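Local coordinates for inactivation-no-after-potential D protein (Drosophila melanogaster, PDB 5F67) that binds, through its third PDZ domain, the tail of the TRP channel and so probably acts as a scaffold of fly visual signalling, at residues S49-S54 against D71-V76. Sequence-based numbering, arbitrary orientation.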
loop_
_atom_site.group_PDB
_atom_site.type_symbol
_atom_site.label_atom_id
_atom_site.label_comp_id
_atom_site.label_asym_id
_atom_site.label_seq_id
_atom_site.Cartn_x
_atom_site.Cartn_y
_atom_site.Cartn_z
ATOM N N SER A 49 -7.816 -12.635 -5.600
ATOM C CA SER A 49 -8.107 -11.213 -5.797
ATOM C C SER A 49 -7.855 -10.403 -4.533
ATOM O O SER A 49 -7.897 -10.934 -3.420
ATOM C CB SER A 49 -9.553 -11.013 -6.251
ATOM O OG SER A 49 -9.736 -11.513 -7.565
ATOM N N GLY A 50 -7.596 -9.116 -4.719
ATOM C CA GLY A 50 -7.403 -8.209 -3.605
ATOM C C GLY A 50 -6.776 -6.914 -4.066
ATOM O O GLY A 50 -6.810 -6.594 -5.259
ATOM N N ILE A 51 -6.198 -6.172 -3.117
ATOM C CA ILE A 51 -5.628 -4.861 -3.399
ATOM C C ILE A 51 -4.113 -4.992 -3.512
ATOM O O ILE A 51 -3.466 -5.565 -2.630
ATOM C CB ILE A 51 -5.953 -3.868 -2.264
ATOM C CG1 ILE A 51 -7.475 -3.802 -2.058
ATOM C CG2 ILE A 51 -5.368 -2.483 -2.565
ATOM C CD1 ILE A 51 -8.240 -3.118 -3.209
ATOM N N PHE A 52 -3.548 -4.459 -4.594
ATOM C CA PHE A 52 -2.104 -4.561 -4.828
ATOM C C PHE A 52 -1.498 -3.195 -5.090
ATOM O O PHE A 52 -2.121 -2.333 -5.702
ATOM C CB PHE A 52 -1.820 -5.476 -6.024
ATOM C CG PHE A 52 -2.253 -6.898 -5.808
ATOM C CD1 PHE A 52 -3.560 -7.287 -6.076
ATOM C CD2 PHE A 52 -1.359 -7.842 -5.325
ATOM C CE1 PHE A 52 -3.969 -8.597 -5.868
ATOM C CE2 PHE A 52 -1.759 -9.167 -5.122
ATOM C CZ PHE A 52 -3.068 -9.541 -5.396
ATOM N N ILE A 53 -0.278 -2.983 -4.613
ATOM C CA ILE A 53 0.445 -1.763 -4.956
ATOM C C ILE A 53 0.712 -1.777 -6.460
ATOM O O ILE A 53 1.240 -2.761 -6.982
ATOM C CB ILE A 53 1.795 -1.680 -4.217
ATOM C CG1 ILE A 53 1.591 -1.810 -2.702
ATOM C CG2 ILE A 53 2.531 -0.379 -4.573
ATOM C CD1 ILE A 53 0.729 -0.692 -2.099
ATOM N N SER A 54 0.356 -0.693 -7.152
ATOM C CA SER A 54 0.465 -0.645 -8.611
ATOM C C SER A 54 1.493 0.377 -9.085
ATOM O O SER A 54 1.941 0.334 -10.228
ATOM C CB SER A 54 -0.896 -0.333 -9.229
ATOM O OG SER A 54 -1.367 0.931 -8.792
ATOM N N ASP A 71 3.219 -5.626 -4.458
ATOM C CA ASP A 71 2.939 -6.125 -3.103
ATOM C C ASP A 71 1.435 -6.166 -2.864
ATOM O O ASP A 71 0.715 -5.263 -3.307
ATOM C CB ASP A 71 3.541 -5.208 -2.040
ATOM C CG ASP A 71 5.029 -5.403 -1.856
ATOM O OD1 ASP A 71 5.605 -6.330 -2.473
ATOM O OD2 ASP A 71 5.622 -4.624 -1.068
ATOM N N MET A 72 0.952 -7.190 -2.164
ATOM C CA MET A 72 -0.468 -7.213 -1.794
ATOM C C MET A 72 -0.646 -6.439 -0.497
ATOM O O MET A 72 0.119 -6.625 0.444
ATOM C CB MET A 72 -0.949 -8.652 -1.602
ATOM C CG MET A 72 -2.463 -8.809 -1.448
ATOM S SD MET A 72 -2.884 -10.547 -1.143
ATOM C CE MET A 72 -4.682 -10.444 -1.250
ATOM N N LEU A 73 -1.644 -5.562 -0.456
ATOM C CA LEU A 73 -1.926 -4.745 0.722
ATOM C C LEU A 73 -2.972 -5.446 1.580
ATOM O O LEU A 73 -4.127 -5.626 1.151
ATOM C CB LEU A 73 -2.434 -3.358 0.288
ATOM C CG LEU A 73 -2.852 -2.443 1.437
ATOM C CD1 LEU A 73 -1.661 -2.083 2.319
ATOM C CD2 LEU A 73 -3.521 -1.178 0.891
ATOM N N LEU A 74 -2.566 -5.857 2.783
ATOM C CA LEU A 74 -3.405 -6.709 3.621
ATOM C C LEU A 74 -4.073 -5.966 4.785
ATOM O O LEU A 74 -5.124 -6.386 5.268
ATOM C CB LEU A 74 -2.584 -7.890 4.145
ATOM C CG LEU A 74 -1.950 -8.730 3.030
ATOM C CD1 LEU A 74 -0.963 -9.738 3.608
ATOM C CD2 LEU A 74 -3.020 -9.454 2.250
ATOM N N ALA A 75 -3.472 -4.869 5.232
ATOM C CA ALA A 75 -4.109 -4.016 6.242
ATOM C C ALA A 75 -3.585 -2.593 6.192
ATOM O O ALA A 75 -2.442 -2.360 5.795
ATOM C CB ALA A 75 -3.903 -4.593 7.635
ATOM N N VAL A 76 -4.428 -1.651 6.604
ATOM C CA VAL A 76 -4.027 -0.257 6.785
ATOM C C VAL A 76 -4.359 0.093 8.226
ATOM O O VAL A 76 -5.540 0.115 8.594
ATOM C CB VAL A 76 -4.802 0.667 5.845
ATOM C CG1 VAL A 76 -4.413 2.138 6.098
ATOM C CG2 VAL A 76 -4.527 0.283 4.398
HETATM O O HOH W 1 -6.043 -7.100 -0.314
#
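Met72 CG lies over one face of the Phe52 ring, 4.2 Å from its centroid, a CH-pi contact made where the two sheets of the PDZ fold meet. The sulfur follows as a Met-aromatic contact, SD lying 5.0 Å from that centroid but oblique to the ring, while Met72 CB packs 3.6 Å from Phe52 CE2. Asp71 O also comes up to the ring obliquely. Met72 keeps CG anti to its own nitrogen (chi1 -170°) and the chain extended beyond, which carries CE past the ring to the carbonyl of Ser49. An alanine in place of Phe52 would probably leave Met72 CG and SD without the ring they lie against and open a gap beside them.

Strand 50-54, paired with strand 37-44, touches strand 72-76, paired with strand 99-105, at 124° between their directions. Phe52 and Met72 form a single antiparallel bridge, a non-hydrogen-bonded pair, flanked by two backbone bonds, Leu73 N to Ile51 O and Ile53 N to Asp71 O, both 2.8 Å. Ile51 CG2 and Leu73 CD2 lie alongside each other at 4.1 Å, and helix 86-95 adds Ala89 against Ile51 and Leu93 against Leu73. Ile53 CG1 rests against Asp71 CB; in the buried Asp71 carboxylate, OD2 takes a salt bridge to Arg25 and a bond from the backbone N of Lys68, and OD1 a hydrogen bond with Thr106. Where the strands part beyond the bridge, a water takes over, accepting from Ile51 N at 3.0 Å and donating to Leu73 O at 2.8 Å.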